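Local coordinates for protein TBC1 domain family member 22A (Homo sapiens, PDB 2QFZ) that probably acts, through its helical TBC domain, as a GTPase-activating protein for Rab family GTPases, and forms homodimers, at residues 268-273 with 278-283; 285-290 with 330-335; 83-88 with 130-135. All coordinates share one frame; numbering follows the deposited sequence.

Interaction 1 of 3, residues 268-273 with 278-283; sequences DTYQSE and SHFHLY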
# COMPACT_ATOMS: atom_id res chain seq x y z
N ASP A 268 -6.81 -4.67 -0.69
CA ASP A 268 -8.08 -5.11 -1.30
C ASP A 268 -9.19 -4.12 -0.91
O ASP A 268 -9.94 -3.59 -1.75
CB ASP A 268 -8.53 -6.49 -0.84
CG ASP A 268 -7.70 -7.63 -1.37
OD1 ASP A 268 -6.83 -7.48 -2.25
OD2 ASP A 268 -7.91 -8.74 -0.83
N THR A 269 -9.29 -3.85 0.38
CA THR A 269 -10.29 -2.95 0.89
C THR A 269 -10.01 -1.50 0.58
O THR A 269 -10.94 -0.76 0.24
CB THR A 269 -10.44 -3.13 2.40
OG1 THR A 269 -10.75 -4.50 2.62
CG2 THR A 269 -11.59 -2.25 2.96
N TYR A 270 -8.74 -1.06 0.69
CA TYR A 270 -8.40 0.31 0.27
C TYR A 270 -8.85 0.63 -1.16
O TYR A 270 -9.27 1.75 -1.45
CB TYR A 270 -6.92 0.66 0.43
CG TYR A 270 -6.43 0.86 1.85
CD1 TYR A 270 -7.29 0.80 2.93
CD2 TYR A 270 -5.09 1.11 2.11
CE1 TYR A 270 -6.83 0.98 4.22
CE2 TYR A 270 -4.62 1.28 3.41
CZ TYR A 270 -5.50 1.21 4.45
OH TYR A 270 -5.09 1.37 5.71
N GLN A 271 -8.71 -0.32 -2.06
CA GLN A 271 -9.07 -0.11 -3.47
C GLN A 271 -10.60 -0.21 -3.72
O GLN A 271 -11.07 0.15 -4.77
CB GLN A 271 -8.30 -1.10 -4.35
CG GLN A 271 -7.01 -0.52 -4.84
CD GLN A 271 -6.03 -1.52 -5.28
OE1 GLN A 271 -5.98 -2.62 -4.73
NE2 GLN A 271 -5.19 -1.17 -6.25
N SER A 272 -11.35 -0.71 -2.74
CA SER A 272 -12.80 -0.85 -2.82
C SER A 272 -13.50 0.38 -2.27
O SER A 272 -14.64 0.64 -2.60
CB SER A 272 -13.25 -2.02 -1.99
OG SER A 272 -12.72 -3.21 -2.49
N GLU A 273 -12.78 1.10 -1.41
CA GLU A 273 -13.32 2.26 -0.71
C GLU A 273 -13.14 3.52 -1.52
O GLU A 273 -12.16 3.66 -2.28
CB GLU A 273 -12.62 2.45 0.65
CG GLU A 273 -13.17 1.60 1.75
CD GLU A 273 -14.52 2.11 2.29
OE1 GLU A 273 -14.61 3.30 2.63
OE2 GLU A 273 -15.47 1.32 2.37
N SER A 278 -6.20 7.40 1.04
CA SER A 278 -6.15 8.77 1.42
C SER A 278 -6.90 9.00 2.74
O SER A 278 -6.32 9.50 3.68
CB SER A 278 -6.81 9.59 0.29
OG SER A 278 -6.78 10.93 0.60
N HIS A 279 -8.15 8.56 2.79
CA HIS A 279 -9.10 8.92 3.85
C HIS A 279 -9.35 7.71 4.75
O HIS A 279 -9.11 7.77 5.95
CB HIS A 279 -10.39 9.42 3.18
CG HIS A 279 -11.50 9.77 4.13
ND1 HIS A 279 -12.75 9.15 4.08
CD2 HIS A 279 -11.59 10.69 5.12
CE1 HIS A 279 -13.53 9.67 5.00
NE2 HIS A 279 -12.86 10.61 5.65
N PHE A 280 -9.81 6.59 4.18
CA PHE A 280 -10.04 5.39 4.99
C PHE A 280 -8.81 4.96 5.81
O PHE A 280 -8.97 4.52 6.93
CB PHE A 280 -10.56 4.22 4.18
CG PHE A 280 -11.21 3.14 5.00
CD1 PHE A 280 -12.20 3.46 5.94
CD2 PHE A 280 -10.83 1.82 4.87
CE1 PHE A 280 -12.79 2.48 6.73
CE2 PHE A 280 -11.45 0.81 5.64
CZ PHE A 280 -12.43 1.15 6.55
N HIS A 281 -7.61 5.10 5.24
CA HIS A 281 -6.36 4.83 5.93
C HIS A 281 -6.27 5.45 7.32
O HIS A 281 -5.77 4.81 8.26
CB HIS A 281 -5.12 5.24 5.08
CG HIS A 281 -3.81 4.89 5.72
ND1 HIS A 281 -3.43 3.58 5.95
CD2 HIS A 281 -2.80 5.66 6.19
CE1 HIS A 281 -2.27 3.57 6.59
NE2 HIS A 281 -1.86 4.82 6.74
N LEU A 282 -6.71 6.69 7.46
CA LEU A 282 -6.76 7.35 8.77
C LEU A 282 -7.48 6.52 9.84
O LEU A 282 -7.00 6.38 10.93
CB LEU A 282 -7.46 8.70 8.68
CG LEU A 282 -6.91 9.79 7.78
CD1 LEU A 282 -7.32 11.14 8.33
CD2 LEU A 282 -5.39 9.72 7.64
N TYR A 283 -8.64 5.98 9.49
CA TYR A 283 -9.47 5.19 10.41
C TYR A 283 -8.86 3.86 10.72
O TYR A 283 -9.09 3.36 11.78
CB TYR A 283 -10.87 4.98 9.83
CG TYR A 283 -11.56 6.28 9.66
CD1 TYR A 283 -12.19 6.90 10.75
CD2 TYR A 283 -11.55 6.92 8.46
CE1 TYR A 283 -12.81 8.17 10.60
CE2 TYR A 283 -12.17 8.17 8.30
CZ TYR A 283 -12.79 8.78 9.37
OH TYR A 283 -13.42 9.98 9.18

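Interaction 2 of 3, residues 285-290 with 330-335; sequences CAAFLV and YRLKFA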
# COMPACT_ATOMS: atom_id res chain seq x y z
N CYS A 285 -5.60 3.47 10.87
CA CYS A 285 -4.56 3.86 11.81
C CYS A 285 -5.12 4.02 13.26
O CYS A 285 -4.49 3.62 14.23
CB CYS A 285 -3.83 5.13 11.34
SG CYS A 285 -2.59 4.82 10.01
N ALA A 286 -6.30 4.62 13.36
CA ALA A 286 -6.98 4.83 14.65
C ALA A 286 -7.34 3.50 15.31
O ALA A 286 -7.06 3.30 16.50
CB ALA A 286 -8.20 5.72 14.46
N ALA A 287 -7.90 2.58 14.51
CA ALA A 287 -8.18 1.21 14.96
C ALA A 287 -6.91 0.40 15.31
O ALA A 287 -6.89 -0.41 16.26
CB ALA A 287 -9.04 0.48 13.94
N PHE A 288 -5.84 0.63 14.57
CA PHE A 288 -4.58 -0.06 14.84
C PHE A 288 -4.03 0.34 16.21
O PHE A 288 -3.61 -0.51 17.01
CB PHE A 288 -3.59 0.24 13.72
CG PHE A 288 -2.39 -0.60 13.70
CD1 PHE A 288 -2.48 -1.98 13.59
CD2 PHE A 288 -1.13 -0.02 13.76
CE1 PHE A 288 -1.33 -2.79 13.54
CE2 PHE A 288 0.03 -0.82 13.70
CZ PHE A 288 -0.07 -2.19 13.60
N LEU A 289 -4.06 1.64 16.49
CA LEU A 289 -3.63 2.13 17.78
C LEU A 289 -4.45 1.56 18.97
O LEU A 289 -3.88 1.05 19.95
CB LEU A 289 -3.62 3.67 17.77
CG LEU A 289 -2.96 4.40 18.94
CD1 LEU A 289 -1.51 4.04 19.12
CD2 LEU A 289 -3.14 5.89 18.71
N VAL A 290 -5.77 1.61 18.87
CA VAL A 290 -6.61 1.25 19.98
C VAL A 290 -6.79 -0.25 20.13
O VAL A 290 -7.23 -0.68 21.18
CB VAL A 290 -7.97 2.06 20.05
CG1 VAL A 290 -7.70 3.56 20.12
CG2 VAL A 290 -8.93 1.74 18.92
N TYR A 330 -14.05 0.69 10.06
CA TYR A 330 -15.33 0.98 9.45
C TYR A 330 -16.31 1.57 10.47
O TYR A 330 -16.98 2.56 10.19
CB TYR A 330 -15.90 -0.26 8.73
CG TYR A 330 -16.96 0.11 7.70
CD1 TYR A 330 -16.59 0.68 6.49
CD2 TYR A 330 -18.32 -0.06 7.97
CE1 TYR A 330 -17.54 1.02 5.54
CE2 TYR A 330 -19.29 0.30 7.04
CZ TYR A 330 -18.90 0.86 5.82
OH TYR A 330 -19.84 1.23 4.88
N ARG A 331 -16.36 0.98 11.66
CA ARG A 331 -17.18 1.49 12.75
C ARG A 331 -16.74 2.92 13.15
O ARG A 331 -17.57 3.83 13.24
CB ARG A 331 -17.12 0.56 13.95
CG ARG A 331 -17.98 1.00 15.13
CD ARG A 331 -17.85 0.10 16.37
NE ARG A 331 -16.53 0.10 16.96
CZ ARG A 331 -15.97 1.08 17.70
NH1 ARG A 331 -16.61 2.21 17.98
NH2 ARG A 331 -14.72 0.94 18.18
N LEU A 332 -15.43 3.10 13.40
CA LEU A 332 -14.88 4.41 13.78
C LEU A 332 -15.20 5.49 12.78
O LEU A 332 -15.44 6.62 13.16
CB LEU A 332 -13.37 4.35 13.99
CG LEU A 332 -12.83 3.42 15.05
CD1 LEU A 332 -11.30 3.47 15.04
CD2 LEU A 332 -13.40 3.79 16.41
N LYS A 333 -15.26 5.12 11.50
CA LYS A 333 -15.69 6.04 10.43
C LYS A 333 -17.07 6.66 10.70
O LYS A 333 -17.31 7.84 10.39
CB LYS A 333 -15.67 5.29 9.10
CG LYS A 333 -15.88 6.08 7.86
CD LYS A 333 -15.71 5.17 6.62
CE LYS A 333 -16.75 5.44 5.53
NZ LYS A 333 -16.50 6.72 4.73
N PHE A 334 -17.99 5.89 11.29
CA PHE A 334 -19.35 6.42 11.54
C PHE A 334 -19.53 7.06 12.94
O PHE A 334 -20.42 7.90 13.10
CB PHE A 334 -20.41 5.35 11.20
CG PHE A 334 -20.52 5.10 9.74
CD1 PHE A 334 -21.22 5.98 8.93
CD2 PHE A 334 -19.83 4.06 9.14
CE1 PHE A 334 -21.27 5.77 7.56
CE2 PHE A 334 -19.87 3.88 7.81
CZ PHE A 334 -20.59 4.72 7.00
N ALA A 335 -18.68 6.68 13.90
CA ALA A 335 -18.64 7.26 15.25
C ALA A 335 -18.23 8.72 15.18
O ALA A 335 -18.98 9.60 15.64
CB ALA A 335 -17.66 6.50 16.13

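Interaction 3 of 3, residues 83-88 with 130-135; sequences KEYFAF and FERILF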
# COMPACT_ATOMS: atom_id res chain seq x y z
N LYS A 83 3.59 -0.19 -23.61
CA LYS A 83 4.50 0.46 -24.55
C LYS A 83 4.87 1.86 -24.11
O LYS A 83 5.98 2.29 -24.30
CB LYS A 83 3.88 0.52 -25.95
CG LYS A 83 3.82 -0.84 -26.61
CD LYS A 83 3.36 -0.76 -28.04
CE LYS A 83 3.26 -2.14 -28.62
NZ LYS A 83 4.54 -2.91 -28.46
N GLU A 84 3.93 2.60 -23.52
CA GLU A 84 4.23 3.98 -23.07
C GLU A 84 5.33 3.97 -21.99
O GLU A 84 6.22 4.83 -21.98
CB GLU A 84 2.96 4.67 -22.58
CG GLU A 84 3.15 6.05 -22.02
N TYR A 85 5.28 2.97 -21.09
CA TYR A 85 6.25 2.85 -20.04
C TYR A 85 7.60 2.45 -20.63
O TYR A 85 8.62 2.97 -20.24
CB TYR A 85 5.81 1.81 -19.00
CG TYR A 85 6.86 1.58 -17.92
CD1 TYR A 85 7.09 2.52 -16.94
CD2 TYR A 85 7.64 0.42 -17.90
CE1 TYR A 85 8.08 2.34 -15.96
CE2 TYR A 85 8.61 0.22 -16.90
CZ TYR A 85 8.82 1.19 -15.94
OH TYR A 85 9.79 1.01 -14.93
N PHE A 86 7.61 1.50 -21.54
CA PHE A 86 8.85 1.09 -22.20
C PHE A 86 9.52 2.24 -22.95
O PHE A 86 10.76 2.31 -23.00
CB PHE A 86 8.57 -0.02 -23.18
CG PHE A 86 7.93 -1.23 -22.57
CD1 PHE A 86 8.12 -1.56 -21.23
CD2 PHE A 86 7.17 -2.08 -23.37
CE1 PHE A 86 7.53 -2.72 -20.68
CE2 PHE A 86 6.61 -3.25 -22.84
CZ PHE A 86 6.79 -3.54 -21.47
N ALA A 87 8.71 3.13 -23.52
CA ALA A 87 9.23 4.41 -24.03
C ALA A 87 9.87 5.28 -22.96
O ALA A 87 10.82 5.99 -23.25
CB ALA A 87 8.10 5.21 -24.77
N PHE A 88 9.36 5.26 -21.72
CA PHE A 88 10.03 6.00 -20.65
C PHE A 88 11.41 5.40 -20.40
O PHE A 88 12.35 6.13 -20.24
CB PHE A 88 9.27 6.02 -19.30
CG PHE A 88 7.92 6.64 -19.35
CD1 PHE A 88 7.54 7.49 -20.39
CD2 PHE A 88 7.02 6.39 -18.31
CE1 PHE A 88 6.27 8.04 -20.40
CE2 PHE A 88 5.77 6.94 -18.29
CZ PHE A 88 5.37 7.78 -19.34
N PHE A 130 12.94 -2.64 -9.28
CA PHE A 130 12.49 -1.70 -8.22
C PHE A 130 13.11 -0.35 -8.38
O PHE A 130 12.39 0.64 -8.34
CB PHE A 130 12.79 -2.28 -6.81
CG PHE A 130 11.68 -3.18 -6.27
CD1 PHE A 130 11.15 -4.20 -7.03
CD2 PHE A 130 11.18 -3.01 -4.98
CE1 PHE A 130 10.15 -5.03 -6.53
CE2 PHE A 130 10.19 -3.83 -4.48
CZ PHE A 130 9.67 -4.84 -5.27
N GLU A 131 14.45 -0.30 -8.58
CA GLU A 131 15.20 0.97 -8.81
C GLU A 131 14.74 1.73 -10.04
O GLU A 131 14.64 2.98 -10.04
CB GLU A 131 16.73 0.69 -8.96
CG GLU A 131 17.39 0.29 -7.67
CD GLU A 131 18.86 -0.11 -7.81
OE1 GLU A 131 19.42 0.04 -8.91
OE2 GLU A 131 19.44 -0.58 -6.79
N ARG A 132 14.48 0.98 -11.11
CA ARG A 132 14.05 1.59 -12.35
C ARG A 132 12.66 2.19 -12.26
O ARG A 132 12.43 3.32 -12.72
CB ARG A 132 14.13 0.57 -13.48
CG ARG A 132 14.05 1.21 -14.83
CD ARG A 132 14.56 0.30 -15.89
NE ARG A 132 14.08 -1.07 -15.70
CZ ARG A 132 14.53 -2.13 -16.33
NH1 ARG A 132 15.49 -2.02 -17.27
NH2 ARG A 132 13.99 -3.32 -16.06
N ILE A 133 11.71 1.45 -11.68
CA ILE A 133 10.34 2.00 -11.45
C ILE A 133 10.40 3.28 -10.61
O ILE A 133 9.77 4.30 -10.95
CB ILE A 133 9.41 0.98 -10.71
CG1 ILE A 133 8.99 -0.16 -11.64
CG2 ILE A 133 8.12 1.67 -10.15
CD1 ILE A 133 8.34 -1.36 -10.90
N LEU A 134 11.17 3.23 -9.52
CA LEU A 134 11.27 4.34 -8.57
C LEU A 134 12.02 5.54 -9.18
O LEU A 134 11.58 6.68 -9.08
CB LEU A 134 11.91 3.84 -7.23
CG LEU A 134 10.99 2.96 -6.37
CD1 LEU A 134 11.74 2.24 -5.29
CD2 LEU A 134 9.87 3.83 -5.81
N PHE A 135 13.09 5.27 -9.90
CA PHE A 135 13.81 6.34 -10.64
C PHE A 135 12.93 7.04 -11.71
O PHE A 135 12.91 8.29 -11.81
CB PHE A 135 15.11 5.77 -11.26
CG PHE A 135 15.97 6.79 -11.95
CD1 PHE A 135 16.91 7.51 -11.25
CD2 PHE A 135 15.84 7.02 -13.30
CE1 PHE A 135 17.70 8.48 -11.88
CE2 PHE A 135 16.63 8.00 -13.94
CZ PHE A 135 17.55 8.72 -13.22

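Interaction 1 of 3, residues 268-273 with 278-283
Y270 reaches from helix 260-270 to H281 on helix 276-291, where its OH lies 2.8 Å from H281 ND1. The bond is nearly straight, at 162°, and either partner could be the donor. The hydroxyl arrives at the imidazole edge, near the ring plane, while the two rings stand almost perpendicular, with planes at 87°. Since H281 NE2 is hydrogen-bonded to W249 O, both ring nitrogens are engaged, which should hold the buried imidazole against rotation. A phenylalanine in place of Y270 would keep the ring but is likely to leave H281 ND1 without its mate and the imidazole freer to turn.

Beside this bond, F280 fills the apolar half of the contact. It turns CG away from its own amide nitrogen (chi1 -161°), which sends the ring to the other segment. E273 lies over one face, its CG 4.3 Å from the centroid of the F280 ring, a CH-pi contact; beyond CG the chain is bent at chi2, and OE2 is hydrogen-bonded to W48 NE1. Y270 CE1 meets F280 CD2 at 4.1 Å, the two side chains crossing at about a right angle. T269 divides its roles: CG2 approaches F280 CE2 obliquely, whereas OG1 is hydrogen-bonded to W48 O.

Helix 319-335 packs against the same cluster through L326, which touches both T269 and F280, and helix 211-227 takes L282 and Y283.

Interaction 2 of 3, residues 285-290 with 330-335
R331 O, the carbonyl oxygen just before L332, the leucine that carries this contact, accepts from two backbone amides: F334 N at 2.9 Å and A335 N at 3.1 Å. This double grip belongs to the last turn of helix 319-335, which packs against helix 276-291 in the all-helical TBC fold. The side chains meet through apolar atoms alone, over a small area, with about 105 Å² buried over both sides, and one leucine meets two alanines in succession.

L332 points toward the opposing helix. Its CG stands anti to its own carbonyl carbon (chi1 -60°) and the chain is extended at chi2 (177°), which carries the CD1 branch forward to the other backbone. Alanine suits A286 and A287 because a methyl group occupies little room, allowing the CA atoms of A287 and L332 to come within 7.5 Å. A286 CB and A287 CB each lie 3.9 Å from L332 CD1, so one methyl branch touches both alanines.

Helix 211-227 closes this junction as a third partner: L220 and L223 touch A286, and I227 touches L332. Farther back along helix 319-335, L325 and E328 also pack on A287. The closest approach between the two segments is to the backbone itself, with L332 CD1 3.6 Å from A287 N.

Interaction 3 of 3, residues 83-88 with 130-135
Y85 on helix 74-91 and I133 on helix 124-140 mark the nearest approach of two helical segments, their CA atoms 9.6 Å apart. Each segment keeps regular helical backbone angles and is braced by its own amide-to-carbonyl bonds, such as A87 N to K83 O and L134 N to F130 O. Tyrosine suits the place because one side chain spans this separation alone and brings a polar end.

A chi1 of 176° sets the Y85 ring opposite its amide nitrogen and points it across to helix 124-140, delivering the hydroxyl to the helix surface. There Y85 OH lies 3.6 Å from I133 CG1 and 3.7 Å from I133 CA, the two side chains crossing at about a right angle. R132 is met more loosely, its backbone C 4.1 Å from Y85 OH. The hydroxyl rests against the helix backbone and the base of the I133 side chain, and it is hydrogen-bonded to E188 OE2. The other carboxylate oxygen, E188 OE1, forms a salt bridge with R132 NH2, which ties Y85 and R132 together through one shared acid.

E188 belongs to helix 181-200, which completes a three-helix junction: Y192 meets the ring of Y85, and T191 touches I133. On other sides of helix 124-140, helix 150-162 packs against F130 and L134, and helix 102-111 against E131 and F135.

Interactions 1 and 2 adjoin, with centres about 12 Å apart, and share helix 276-291: its earlier turns meet 268-273 and its later turns meet 330-335. They touch directly, Y283 CE1 lying 3.6 Å from K333 CA and F280 CZ 3.9 Å from Y330 N, so helix 319-335 backs both. Interaction 3 belongs to a separate part of the chain. Its centre is about 27 Å from that of interaction 1 and about 37 Å from that of interaction 2, on the opposite side of the chain's centre from the latter. TBC domains typically act through catalytic arginine and glutamine fingers; none of the three contacts includes these, and each is packing between helices of the domain.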